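Uncharacterized protein (Parabacteroides distasonis, PDB 4KW2) is of unknown function but has the xylose isomerase-like TIM barrel fold and may be an isomerase or a related enzyme. Local coordinates at residues A[50-55]-A[120-125]; A[98-103]-A[107-112]; A[80-85]-A[114-119]; A[24-29]-A[41-46]. All blocks are in the same frame, centred on the assembly; numbering follows the deposited sequence.

Contact 1: residues A[50-55]-A[120-125]; sequences YAEAFF and IVTVEP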
loop_
_atom_site.group_PDB
_atom_site.type_symbol
_atom_site.label_atom_id
_atom_site.label_comp_id
_atom_site.label_asym_id
_atom_site.label_seq_id
_atom_site.Cartn_x
_atom_site.Cartn_y
_atom_site.Cartn_z
ATOM N N TYR A 50 10.709 23.373 7.948
ATOM C CA TYR A 50 11.318 22.261 8.690
ATOM C C TYR A 50 11.388 21.002 7.836
ATOM O O TYR A 50 10.578 20.816 6.930
ATOM C CB TYR A 50 10.512 21.960 9.955
ATOM C CG TYR A 50 10.418 23.122 10.916
ATOM C CD1 TYR A 50 11.419 23.354 11.851
ATOM C CD2 TYR A 50 9.325 23.992 10.890
ATOM C CE1 TYR A 50 11.342 24.420 12.730
ATOM C CE2 TYR A 50 9.240 25.062 11.771
ATOM C CZ TYR A 50 10.250 25.267 12.687
ATOM O OH TYR A 50 10.179 26.314 13.565
ATOM N N ALA A 51 12.354 20.136 8.127
ATOM C CA ALA A 51 12.494 18.885 7.389
ATOM C C ALA A 51 12.914 17.725 8.290
ATOM O O ALA A 51 13.684 17.903 9.227
ATOM C CB ALA A 51 13.485 19.060 6.255
ATOM N N GLU A 52 12.358 16.547 8.013
ATOM C CA GLU A 52 12.815 15.289 8.599
ATOM C C GLU A 52 13.455 14.489 7.470
ATOM O O GLU A 52 12.757 13.984 6.585
ATOM C CB GLU A 52 11.651 14.507 9.210
ATOM C CG GLU A 52 12.032 13.108 9.693
ATOM C CD GLU A 52 10.898 12.380 10.393
ATOM O OE1 GLU A 52 9.845 13.009 10.650
ATOM O OE2 GLU A 52 11.057 11.170 10.691
ATOM N N ALA A 53 14.781 14.380 7.495
ATOM C CA ALA A 53 15.506 13.805 6.370
ATOM C C ALA A 53 15.898 12.342 6.589
ATOM O O ALA A 53 16.379 11.961 7.659
ATOM C CB ALA A 53 16.725 14.645 6.046
ATOM N N PHE A 54 15.681 11.539 5.551
ATOM C CA PHE A 54 16.094 10.147 5.524
ATOM C C PHE A 54 17.467 10.047 4.858
ATOM O O PHE A 54 17.785 10.810 3.932
ATOM C CB PHE A 54 15.069 9.290 4.766
ATOM C CG PHE A 54 15.152 9.430 3.268
ATOM C CD1 PHE A 54 14.513 10.481 2.615
ATOM C CD2 PHE A 54 15.890 8.537 2.518
ATOM C CE1 PHE A 54 14.614 10.627 1.241
ATOM C CE2 PHE A 54 15.991 8.677 1.142
ATOM C CZ PHE A 54 15.349 9.722 0.504
ATOM N N PHE A 55 18.260 9.082 5.312
ATOM C CA PHE A 55 19.624 8.889 4.830
ATOM C C PHE A 55 19.676 8.175 3.480
ATOM O O PHE A 55 18.738 7.472 3.080
ATOM C CB PHE A 55 20.428 8.073 5.846
ATOM C CG PHE A 55 20.973 8.868 7.005
ATOM C CD1 PHE A 55 20.510 10.142 7.306
ATOM C CD2 PHE A 55 21.944 8.307 7.824
ATOM C CE1 PHE A 55 21.026 10.850 8.379
ATOM C CE2 PHE A 55 22.460 9.007 8.895
ATOM C CZ PHE A 55 21.995 10.278 9.179
ATOM N N ILE A 120 15.747 16.824 16.889
ATOM C CA ILE A 120 15.016 15.577 17.084
ATOM C C ILE A 120 15.572 14.500 16.167
ATOM O O ILE A 120 16.024 14.784 15.065
ATOM C CB ILE A 120 13.511 15.731 16.757
ATOM C CG1 ILE A 120 12.927 16.988 17.411
ATOM C CG2 ILE A 120 12.740 14.495 17.213
ATOM C CD1 ILE A 120 11.481 17.261 17.051
ATOM N N VAL A 121 15.524 13.258 16.622
ATOM C CA VAL A 121 15.730 12.125 15.736
ATOM C C VAL A 121 14.573 11.158 15.939
ATOM O O VAL A 121 14.126 10.950 17.069
ATOM C CB VAL A 121 17.089 11.423 15.965
ATOM C CG1 VAL A 121 18.237 12.368 15.645
ATOM C CG2 VAL A 121 17.225 10.899 17.388
ATOM N N THR A 122 14.066 10.609 14.840
ATOM C CA THR A 122 13.047 9.572 14.899
ATOM C C THR A 122 13.734 8.227 14.715
ATOM O O THR A 122 14.605 8.077 13.853
ATOM C CB THR A 122 11.950 9.773 13.843
ATOM O OG1 THR A 122 12.545 9.965 12.560
ATOM C CG2 THR A 122 11.116 10.987 14.178
ATOM N N VAL A 123 13.342 7.262 15.545
ATOM C CA VAL A 123 14.063 6.002 15.681
ATOM C C VAL A 123 13.122 4.824 15.919
ATOM O O VAL A 123 12.047 4.979 16.492
ATOM C CB VAL A 123 15.084 6.065 16.842
ATOM C CG1 VAL A 123 16.029 7.242 16.665
ATOM C CG2 VAL A 123 14.387 6.158 18.196
ATOM N N GLU A 124 13.553 3.648 15.479
ATOM C CA GLU A 124 12.804 2.408 15.651
ATOM C C GLU A 124 13.763 1.361 16.208
ATOM O O GLU A 124 14.302 0.551 15.454
ATOM C CB GLU A 124 12.207 1.961 14.311
ATOM C CG GLU A 124 11.336 0.710 14.384
ATOM C CD GLU A 124 10.522 0.467 13.122
ATOM O OE1 GLU A 124 10.093 1.444 12.474
ATOM O OE2 GLU A 124 10.300 -0.713 12.781
ATOM N N PRO A 125 13.999 1.391 17.532
ATOM C CA PRO A 125 14.958 0.510 18.162
ATOM C C PRO A 125 14.300 -0.686 18.826
ATOM O O PRO A 125 13.077 -0.737 18.940
ATOM C CB PRO A 125 15.558 1.410 19.238
ATOM C CG PRO A 125 14.407 2.272 19.665
ATOM C CD PRO A 125 13.413 2.305 18.529
#
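Glu52 reaches Thr122 through an almost fully stretched side chain: CG stands anti to the backbone N (chi1 173°) and the next torsion is also extended, which carries the carboxylate the full length of the chain away from its strand. Thr122 answers from the opposite direction. Its OG1 lies between the backbone N and the carbonyl carbon (chi1 51°), so that the hydroxyl rather than the methyl takes the closest place. The outcome is one hydrogen bond, given by Thr122 OG1 to Glu52 OE2 over 2.7 Å. The hydroxyl does not meet OE2 within the plane of the carboxylate but from above it, 45° out. Thr122 CG2 lies next to the same oxygen, 3.5 Å from OE2, and adds a methyl contact beside the polar one. Since the nearest CA atoms, those of Glu52 and Val121, are 8.3 Å apart, side chains alone bridge the two backbones. This spacing fits the topology: strands 50-53 and 120-123 are the second and fourth of the eight parallel strands of the TIM barrel, strand 91-98 runs between them, and the bond therefore lies inside the barrel, passing over strand 91-98. Both residues are buried, and the carboxylate has further partners there. OE2 is also hydrogen-bonded to His203 NE2, and OE1 to Ser240 OG, which brings residues of the seventh and eighth strands to the same group. With both oxygens engaged, rotation of the carboxylate is probably restricted. On the Thr122 side, the side chain also packs on Val97 and Ala145 of the flanking strands.

Contact 2: residues A[98-103]-A[107-112]; sequences ASYGTN and DKFFAF
Ala98 sets its methyl over one face of the Phe109 ring, at the point where strand 91-98 of the TIM barrel gives way to the loop leading into helix 103-116. This strand-to-helix turn lies at the C-terminal end of the strand, the end that carries the active site in TIM barrel enzymes. The CH-pi geometry is clear: Ala98 CB is 3.8 Å from the centroid of the Phe109 ring and 18° off the ring normal. Phe109 CG is anti to the backbone N, which directs the ring from the helix back to the strand. Beyond Ser99, whose OG bonds to Glu124 O, Tyr100 folds against the same phenylalanine. Its CE2 touches Phe109 CB at 3.6 Å, while Phe109 CD1 lies at the edge of the tyrosine ring, in its plane. The two ring planes are inclined at 59°, with centroids 5.6 Å apart, so the pair is oblique. The hydroxyl of Tyr100 is hydrogen-bonded to Trp216 NE1 of the second subunit, whose indole also packs on Ala98 and Phe109; the aromatic cluster thus extends across the subunit interface. Thr102 is the N-cap of the helix, its OG1 bonded to Glu105 N. The first helical turn then closes at Asn103, whose O accepts the N-H of Asp107, O to N 2.9 Å, with an N-H...O angle of 167°, and Asp107 CB lies 3.4 Å from that same Asn103 O.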
loop_
_atom_site.group_PDB
_atom_site.type_symbol
_atom_site.label_atom_id
_atom_site.label_comp_id
_atom_site.label_asym_id
_atom_site.label_seq_id
_atom_site.Cartn_x
_atom_site.Cartn_y
_atom_site.Cartn_z
ATOM N N ALA A 98 15.725 6.033 11.938
ATOM C CA ALA A 98 16.890 5.180 12.100
ATOM C C ALA A 98 16.532 3.940 12.918
ATOM O O ALA A 98 15.868 4.031 13.947
ATOM C CB ALA A 98 18.022 5.953 12.751
ATOM N N SER A 99 16.979 2.785 12.441
ATOM C CA SER A 99 16.689 1.510 13.082
ATOM C C SER A 99 17.958 0.666 13.082
ATOM O O SER A 99 17.973 -0.461 12.587
ATOM C CB SER A 99 15.554 0.802 12.339
ATOM O OG SER A 99 15.102 -0.345 13.040
ATOM N N TYR A 100 19.019 1.230 13.650
ATOM C CA TYR A 100 20.344 0.608 13.627
ATOM C C TYR A 100 20.463 -0.576 14.571
ATOM O O TYR A 100 19.725 -0.690 15.553
ATOM C CB TYR A 100 21.420 1.620 14.001
ATOM C CG TYR A 100 21.628 2.731 13.012
ATOM C CD1 TYR A 100 22.201 2.481 11.773
ATOM C CD2 TYR A 100 21.287 4.041 13.324
ATOM C CE1 TYR A 100 22.422 3.506 10.866
ATOM C CE2 TYR A 100 21.500 5.069 12.423
ATOM C CZ TYR A 100 22.069 4.796 11.199
ATOM O OH TYR A 100 22.290 5.808 10.305
ATOM N N GLY A 101 21.437 -1.432 14.279
ATOM C CA GLY A 101 21.664 -2.652 15.040
ATOM C C GLY A 101 22.898 -2.646 15.921
ATOM O O GLY A 101 23.101 -3.587 16.682
ATOM N N THR A 102 23.732 -1.611 15.832
ATOM C CA THR A 102 24.950 -1.546 16.653
ATOM C C THR A 102 25.076 -0.219 17.390
ATOM O O THR A 102 24.526 0.794 16.966
ATOM C CB THR A 102 26.234 -1.743 15.816
ATOM O OG1 THR A 102 26.506 -0.555 15.059
ATOM C CG2 THR A 102 26.112 -2.949 14.883
ATOM N N ASN A 103 25.829 -0.236 18.484
ATOM C CA ASN A 103 26.084 0.972 19.260
ATOM C C ASN A 103 26.914 1.998 18.499
ATOM O O ASN A 103 26.700 3.203 18.641
ATOM C CB ASN A 103 26.783 0.614 20.568
ATOM C CG ASN A 103 25.884 -0.152 21.518
ATOM O OD1 ASN A 103 24.692 -0.319 21.267
ATOM N ND2 ASN A 103 26.455 -0.626 22.609
ATOM N N ASP A 107 25.819 5.847 17.885
ATOM C CA ASP A 107 26.736 6.906 18.301
ATOM C C ASP A 107 27.025 7.873 17.156
ATOM O O ASP A 107 26.900 9.087 17.317
ATOM C CB ASP A 107 28.043 6.305 18.824
ATOM C CG ASP A 107 28.946 7.342 19.453
ATOM O OD1 ASP A 107 28.529 7.979 20.445
ATOM O OD2 ASP A 107 30.078 7.521 18.955
ATOM N N LYS A 108 27.394 7.328 16.001
ATOM C CA LYS A 108 27.695 8.144 14.820
ATOM C C LYS A 108 26.481 8.946 14.333
ATOM O O LYS A 108 26.619 10.090 13.904
ATOM C CB LYS A 108 28.215 7.266 13.682
ATOM C CG LYS A 108 29.604 6.690 13.903
ATOM C CD LYS A 108 29.913 5.643 12.837
ATOM C CE LYS A 108 31.235 4.932 13.077
ATOM N NZ LYS A 108 32.388 5.650 12.477
ATOM N N PHE A 109 25.302 8.335 14.407
ATOM C CA PHE A 109 24.048 8.970 13.996
ATOM C C PHE A 109 23.695 10.180 14.877
ATOM O O PHE A 109 23.366 11.255 14.360
ATOM C CB PHE A 109 22.929 7.927 14.017
ATOM C CG PHE A 109 21.552 8.482 13.774
ATOM C CD1 PHE A 109 21.175 8.928 12.517
ATOM C CD2 PHE A 109 20.611 8.508 14.797
ATOM C CE1 PHE A 109 19.898 9.420 12.295
ATOM C CE2 PHE A 109 19.336 8.990 14.578
ATOM C CZ PHE A 109 18.977 9.448 13.326
ATOM N N PHE A 110 23.779 10.004 16.196
ATOM C CA PHE A 110 23.528 11.097 17.140
ATOM C C PHE A 110 24.566 12.213 17.035
ATOM O O PHE A 110 24.228 13.387 17.154
ATOM C CB PHE A 110 23.491 10.580 18.582
ATOM C CG PHE A 110 22.137 10.097 19.018
ATOM C CD1 PHE A 110 21.672 8.847 18.631
ATOM C CD2 PHE A 110 21.331 10.887 19.821
ATOM C CE1 PHE A 110 20.427 8.398 19.030
ATOM C CE2 PHE A 110 20.083 10.445 20.225
ATOM C CZ PHE A 110 19.631 9.198 19.829
ATOM N N ALA A 111 25.831 11.846 16.834
ATOM C CA ALA A 111 26.893 12.838 16.636
ATOM C C ALA A 111 26.619 13.671 15.389
ATOM O O ALA A 111 26.767 14.890 15.404
ATOM C CB ALA A 111 28.251 12.158 16.522
ATOM N N PHE A 112 26.217 13.002 14.314
ATOM C CA PHE A 112 25.899 13.669 13.054
ATOM C C PHE A 112 24.695 14.603 13.191
ATOM O O PHE A 112 24.751 15.755 12.776
ATOM C CB PHE A 112 25.629 12.639 11.959
ATOM C CG PHE A 112 25.208 13.246 10.657
ATOM C CD1 PHE A 112 26.126 13.913 9.863
ATOM C CD2 PHE A 112 23.890 13.157 10.223
ATOM C CE1 PHE A 112 25.743 14.476 8.656
ATOM C CE2 PHE A 112 23.500 13.722 9.022
ATOM C CZ PHE A 112 24.430 14.379 8.235
#

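Contact 3: residues A[80-85]-A[114-119]; sequences LLRHEF and HKIGAH. With SO4 (sulfate ion), chain G.
A Schellman motif ends helix 103-116 where it meets helix 75-86 on the outer layer of the TIM barrel. Gly117, with positive phi (97°), is its C-prime residue: Ala118 N bonds to Ala113 O, and Gly117 N makes a weak bond to His114 O. Beside this terminus lies Arg82. Its chain bends at chi3 (-57°), laying the aliphatic part over the last turn, with CG 3.4 Å from Ile116 O, and bringing the guanidinium to the preceding carbonyl. Arg82 NH1 donates to Lys115 O over 2.9 Å, but the N-H...O angle of 123° makes this bond weak. A positive group next to carbonyls at a helix C-terminus is in any case probably favourable for the helix dipole. Deeper in, Leu81 and Ile116 cross at about a right angle and touch by their methyls, CD2 of Leu81 lying 3.9 Å from CD1 of Ile116. On the solvent side His83 ND1 is unusually close to a sulfate, probably from the crystallisation liquor; this bond is doubtful. Leu81 continues the packing onto Leu36 and Met37 of helix 36-46, whereas Ile116 rests on Phe95 of strand 91-98, so the pair sits between neighbouring helices and the barrel wall.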
loop_
_atom_site.group_PDB
_atom_site.type_symbol
_atom_site.label_atom_id
_atom_site.label_comp_id
_atom_site.label_asym_id
_atom_site.label_seq_id
_atom_site.Cartn_x
_atom_site.Cartn_y
_atom_site.Cartn_z
ATOM N N LEU A 80 28.544 22.823 4.788
ATOM C CA LEU A 80 27.836 23.172 3.564
ATOM C C LEU A 80 26.360 22.771 3.650
ATOM O O LEU A 80 25.482 23.519 3.216
ATOM C CB LEU A 80 28.500 22.516 2.358
ATOM C CG LEU A 80 27.978 22.907 0.975
ATOM C CD1 LEU A 80 27.927 24.417 0.787
ATOM C CD2 LEU A 80 28.846 22.261 -0.099
ATOM N N LEU A 81 26.085 21.610 4.233
ATOM C CA LEU A 81 24.703 21.158 4.394
ATOM C C LEU A 81 23.921 22.123 5.291
ATOM O O LEU A 81 22.794 22.492 4.971
ATOM C CB LEU A 81 24.658 19.730 4.957
ATOM C CG LEU A 81 23.277 19.074 5.069
ATOM C CD1 LEU A 81 22.576 19.077 3.723
ATOM C CD2 LEU A 81 23.399 17.658 5.613
ATOM N N ARG A 82 24.528 22.545 6.399
ATOM C CA ARG A 82 23.902 23.533 7.276
ATOM C C ARG A 82 23.591 24.829 6.525
ATOM O O ARG A 82 22.491 25.374 6.642
ATOM C CB ARG A 82 24.782 23.826 8.498
ATOM C CG ARG A 82 24.827 22.690 9.513
ATOM C CD ARG A 82 25.350 23.157 10.869
ATOM N NE ARG A 82 26.678 23.759 10.764
ATOM C CZ ARG A 82 27.835 23.089 10.737
ATOM N NH1 ARG A 82 27.876 21.760 10.806
ATOM N NH2 ARG A 82 28.974 23.763 10.628
ATOM N N HIS A 83 24.554 25.304 5.742
ATOM C CA HIS A 83 24.387 26.525 4.958
ATOM C C HIS A 83 23.242 26.416 3.946
ATOM O O HIS A 83 22.463 27.355 3.779
ATOM C CB HIS A 83 25.696 26.855 4.238
ATOM C CG HIS A 83 25.585 27.981 3.260
ATOM N ND1 HIS A 83 25.491 29.299 3.651
ATOM C CD2 HIS A 83 25.552 27.985 1.906
ATOM C CE1 HIS A 83 25.401 30.067 2.579
ATOM N NE2 HIS A 83 25.438 29.295 1.507
ATOM N N GLU A 84 23.155 25.267 3.276
ATOM C CA GLU A 84 22.142 25.024 2.251
ATOM C C GLU A 84 20.715 25.001 2.818
ATOM O O GLU A 84 19.782 25.487 2.184
ATOM C CB GLU A 84 22.439 23.713 1.509
ATOM C CG GLU A 84 23.623 23.784 0.548
ATOM C CD GLU A 84 23.465 24.856 -0.513
ATOM O OE1 GLU A 84 22.422 24.871 -1.203
ATOM O OE2 GLU A 84 24.382 25.688 -0.651
ATOM N N PHE A 85 20.548 24.431 4.006
ATOM C CA PHE A 85 19.279 24.544 4.729
ATOM C C PHE A 85 18.982 26.004 5.089
ATOM O O PHE A 85 17.895 26.512 4.827
ATOM C CB PHE A 85 19.301 23.689 5.996
ATOM C CG PHE A 85 18.890 22.257 5.775
ATOM C CD1 PHE A 85 17.560 21.882 5.879
ATOM C CD2 PHE A 85 19.832 21.281 5.488
ATOM C CE1 PHE A 85 17.174 20.565 5.697
ATOM C CE2 PHE A 85 19.452 19.964 5.295
ATOM C CZ PHE A 85 18.124 19.603 5.404
ATOM N N HIS A 114 23.610 16.063 15.811
ATOM C CA HIS A 114 24.067 17.206 16.596
ATOM C C HIS A 114 24.917 18.156 15.756
ATOM O O HIS A 114 24.756 19.370 15.825
ATOM C CB HIS A 114 24.878 16.721 17.797
ATOM C CG HIS A 114 25.465 17.827 18.616
ATOM N ND1 HIS A 114 24.750 18.492 19.588
ATOM C CD2 HIS A 114 26.698 18.386 18.605
ATOM C CE1 HIS A 114 25.517 19.413 20.142
ATOM N NE2 HIS A 114 26.702 19.371 19.563
ATOM N N LYS A 115 25.815 17.593 14.960
ATOM C CA LYS A 115 26.710 18.384 14.126
ATOM C C LYS A 115 25.938 19.215 13.092
ATOM O O LYS A 115 26.297 20.356 12.819
ATOM C CB LYS A 115 27.730 17.465 13.438
ATOM C CG LYS A 115 28.883 18.193 12.764
ATOM C CD LYS A 115 30.157 17.354 12.717
ATOM C CE LYS A 115 29.983 16.051 11.943
ATOM N NZ LYS A 115 29.760 14.846 12.798
ATOM N N ILE A 116 24.879 18.649 12.527
ATOM C CA ILE A 116 24.062 19.360 11.540
ATOM C C ILE A 116 23.084 20.324 12.223
ATOM O O ILE A 116 22.601 21.270 11.608
ATOM C CB ILE A 116 23.318 18.368 10.619
ATOM C CG1 ILE A 116 24.333 17.528 9.835
ATOM C CG2 ILE A 116 22.388 19.093 9.652
ATOM C CD1 ILE A 116 25.297 18.339 8.984
ATOM N N GLY A 117 22.808 20.083 13.499
ATOM C CA GLY A 117 21.974 20.979 14.283
ATOM C C GLY A 117 20.529 20.539 14.358
ATOM O O GLY A 117 19.648 21.362 14.552
ATOM N N ALA A 118 20.281 19.244 14.207
ATOM C CA ALA A 118 18.948 18.705 14.413
ATOM C C ALA A 118 18.608 18.772 15.897
ATOM O O ALA A 118 19.500 18.714 16.750
ATOM C CB ALA A 118 18.866 17.273 13.910
ATOM N N HIS A 119 17.321 18.919 16.194
ATOM C CA HIS A 119 16.832 18.904 17.576
ATOM C C HIS A 119 16.114 17.598 17.909
ATOM O O HIS A 119 15.905 17.295 19.075
ATOM C CB HIS A 119 15.905 20.094 17.835
ATOM C CG HIS A 119 16.610 21.415 17.851
ATOM N ND1 HIS A 119 17.663 21.686 18.698
ATOM C CD2 HIS A 119 16.409 22.544 17.132
ATOM C CE1 HIS A 119 18.086 22.919 18.494
ATOM N NE2 HIS A 119 17.340 23.463 17.550
HETATM S S SO4 G . 25.647 30.430 6.975
HETATM O O1 SO4 G . 25.166 31.373 8.012
HETATM O O2 SO4 G . 27.062 30.744 6.669
HETATM O O3 SO4 G . 25.530 29.035 7.466
HETATM O O4 SO4 G . 24.826 30.570 5.752
#

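Contact 4: residues A[24-29]-A[41-46]; sequences VGIQTW and DKTQQL. With SO4 (sulfate ion), chain C.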
loop_
_atom_site.group_PDB
_atom_site.type_symbol
_atom_site.label_atom_id
_atom_site.label_comp_id
_atom_site.label_asym_id
_atom_site.label_seq_id
_atom_site.Cartn_x
_atom_site.Cartn_y
_atom_site.Cartn_z
ATOM N N VAL A 24 5.301 22.464 11.517
ATOM C CA VAL A 24 4.945 21.656 10.368
ATOM C C VAL A 24 6.171 21.511 9.472
ATOM O O VAL A 24 6.707 22.507 8.973
ATOM C CB VAL A 24 3.796 22.284 9.551
ATOM C CG1 VAL A 24 3.323 21.312 8.473
ATOM C CG2 VAL A 24 2.647 22.675 10.470
ATOM N N GLY A 25 6.605 20.269 9.275
ATOM C CA GLY A 25 7.741 19.966 8.417
ATOM C C GLY A 25 7.421 18.906 7.385
ATOM O O GLY A 25 6.358 18.280 7.414
ATOM N N ILE A 26 8.355 18.705 6.466
ATOM C CA ILE A 26 8.209 17.671 5.456
ATOM C C ILE A 26 9.122 16.479 5.732
ATOM O O ILE A 26 10.242 16.646 6.212
ATOM C CB ILE A 26 8.494 18.230 4.050
ATOM C CG1 ILE A 26 7.995 17.254 2.986
ATOM C CG2 ILE A 26 9.978 18.533 3.853
ATOM C CD1 ILE A 26 8.087 17.803 1.585
ATOM N N GLN A 27 8.630 15.279 5.435
ATOM C CA GLN A 27 9.495 14.104 5.325
ATOM C C GLN A 27 10.108 14.123 3.939
ATOM O O GLN A 27 9.388 14.080 2.936
ATOM C CB GLN A 27 8.707 12.816 5.514
ATOM C CG GLN A 27 8.060 12.686 6.880
ATOM C CD GLN A 27 7.319 11.375 7.042
ATOM O OE1 GLN A 27 7.801 10.323 6.611
ATOM N NE2 GLN A 27 6.129 11.433 7.648
ATOM N N THR A 28 11.435 14.183 3.868
ATOM C CA THR A 28 12.111 14.264 2.571
ATOM C C THR A 28 11.870 13.000 1.731
ATOM O O THR A 28 12.004 13.034 0.512
ATOM C CB THR A 28 13.620 14.539 2.723
ATOM O OG1 THR A 28 14.227 13.523 3.525
ATOM C CG2 THR A 28 13.854 15.896 3.386
ATOM N N TRP A 29 11.493 11.897 2.377
ATOM C CA TRP A 29 11.090 10.680 1.656
ATOM C C TRP A 29 10.044 10.962 0.567
ATOM O O TRP A 29 10.009 10.289 -0.462
ATOM C CB TRP A 29 10.563 9.615 2.629
ATOM C CG TRP A 29 10.216 8.361 1.929
ATOM C CD1 TRP A 29 8.967 7.877 1.701
ATOM C CD2 TRP A 29 11.126 7.442 1.310
ATOM N NE1 TRP A 29 9.037 6.708 0.987
ATOM C CE2 TRP A 29 10.351 6.417 0.731
ATOM C CE3 TRP A 29 12.519 7.387 1.191
ATOM C CZ2 TRP A 29 10.924 5.338 0.046
ATOM C CZ3 TRP A 29 13.089 6.326 0.514
ATOM C CH2 TRP A 29 12.290 5.312 -0.057
ATOM N N ASP A 41 14.173 22.563 -2.387
ATOM C CA ASP A 41 13.537 23.528 -3.289
ATOM C C ASP A 41 12.023 23.322 -3.344
ATOM O O ASP A 41 11.263 24.288 -3.371
ATOM C CB ASP A 41 14.095 23.430 -4.711
ATOM C CG ASP A 41 15.572 23.744 -4.795
ATOM O OD1 ASP A 41 16.114 24.443 -3.910
ATOM O OD2 ASP A 41 16.202 23.277 -5.764
ATOM N N LYS A 42 11.598 22.060 -3.375
ATOM C CA LYS A 42 10.179 21.716 -3.335
ATOM C C LYS A 42 9.558 22.118 -2.008
ATOM O O LYS A 42 8.432 22.602 -1.967
ATOM C CB LYS A 42 9.988 20.215 -3.538
ATOM C CG LYS A 42 10.330 19.744 -4.936
ATOM C CD LYS A 42 9.171 19.947 -5.883
ATOM C CE LYS A 42 9.559 19.553 -7.298
ATOM N NZ LYS A 42 8.361 19.556 -8.175
ATOM N N THR A 43 10.297 21.890 -0.926
ATOM C CA THR A 43 9.879 22.289 0.413
ATOM C C THR A 43 9.641 23.809 0.491
ATOM O O THR A 43 8.703 24.259 1.150
ATOM C CB THR A 43 10.922 21.814 1.450
ATOM O OG1 THR A 43 11.125 20.402 1.289
ATOM C CG2 THR A 43 10.469 22.089 2.882
ATOM N N GLN A 44 10.469 24.589 -0.206
ATOM C CA GLN A 44 10.262 26.039 -0.311
ATOM C C GLN A 44 8.976 26.370 -1.059
ATOM O O GLN A 44 8.225 27.251 -0.647
ATOM C CB GLN A 44 11.422 26.711 -1.038
ATOM C CG GLN A 44 12.706 26.780 -0.243
ATOM C CD GLN A 44 13.832 27.406 -1.043
ATOM O OE1 GLN A 44 14.443 26.764 -1.892
ATOM N NE2 GLN A 44 14.106 28.662 -0.773
ATOM N N GLN A 45 8.729 25.665 -2.159
ATOM C CA GLN A 45 7.509 25.879 -2.946
ATOM C C GLN A 45 6.255 25.502 -2.155
ATOM O O GLN A 45 5.201 26.106 -2.331
ATOM C CB GLN A 45 7.571 25.091 -4.252
ATOM C CG GLN A 45 8.665 25.565 -5.198
ATOM C CD GLN A 45 8.994 24.538 -6.258
ATOM O OE1 GLN A 45 8.104 23.911 -6.821
ATOM N NE2 GLN A 45 10.278 24.356 -6.531
ATOM N N LEU A 46 6.381 24.508 -1.282
ATOM C CA LEU A 46 5.291 24.128 -0.389
ATOM C C LEU A 46 5.060 25.145 0.725
ATOM O O LEU A 46 3.955 25.245 1.248
ATOM C CB LEU A 46 5.570 22.756 0.227
ATOM C CG LEU A 46 5.407 21.584 -0.743
ATOM C CD1 LEU A 46 6.165 20.364 -0.255
ATOM C CD2 LEU A 46 3.930 21.260 -0.949
HETATM S S SO4 C . 4.499 19.686 -8.658
HETATM O O1 SO4 C . 3.391 20.353 -7.940
HETATM O O2 SO4 C . 5.252 20.698 -9.439
HETATM O O3 SO4 C . 5.423 19.024 -7.697
HETATM O O4 SO4 C . 3.915 18.664 -9.560
#
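Strand 23-27 and helix 36-46 come closest at Ile26 and Thr43, whose CA atoms are 7.0 Å apart, and no hydrogen bond joins the two segments. Side chains make the whole connection, with Ile26 as the common partner. Its CG2 meets Thr43, lying 3.4 Å from OG1 and 3.7 Å from Thr43 CG2, so it touches both arms of the threonine. The other branch starts with CG1 anti to the backbone N (chi1 -165°) and is extended, which takes CD1 to Leu46, where it stands 3.7 Å from Leu46 CD1; here the side chains cross at about a right angle. Ile26 CD1 also borders the threonine hydroxyl, 4.0 Å from Thr43 OG1. This is the strand-to-helix packing of a beta-alpha-beta unit: strand 23-27, helix 36-46 and strand 50-53 form the first such crossover of the TIM barrel, and Ile26 points outward from the sheet to the helix that covers it. Thr43 OG1 faces an apolar branch, but its polar need is met within its own helix, by a hydrogen bond with Thr39 O one turn earlier. All three touching residues are buried, and Ile26 packs further on Phe31 and Met48 of the adjoining loops. Lys42, one residue before Thr43, bends at chi2 (-83°) and leads away to a sulfate, probably from the crystallisation liquor; NZ donates to its O3 at 3.0 Å, and Ile250 N also binds this ion.

From the N terminus, contact 4 closes first, joining strand 23-27 to helix 36-46 over a short loop. Strand 50-53 follows and opens contact 1, which closes only at strand 120-123. Within that span lies contact 3, between helices 75-86 and 103-116, and within contact 3 in turn lies contact 2, the local turn from strand 91-98 into helix 103-116; none cross. Contacts 4 and 1 meet through backbone pairing of the neighbouring strands 23-27 and 50-53, Glu52 N lying 2.8 Å from Ile26 O. Contacts 1 and 2 meet where Val121 packs on Phe109. Together they join the barrel interior to its helical layer, and residues of the segments of contacts 1, 2 and 4 also meet the second subunit.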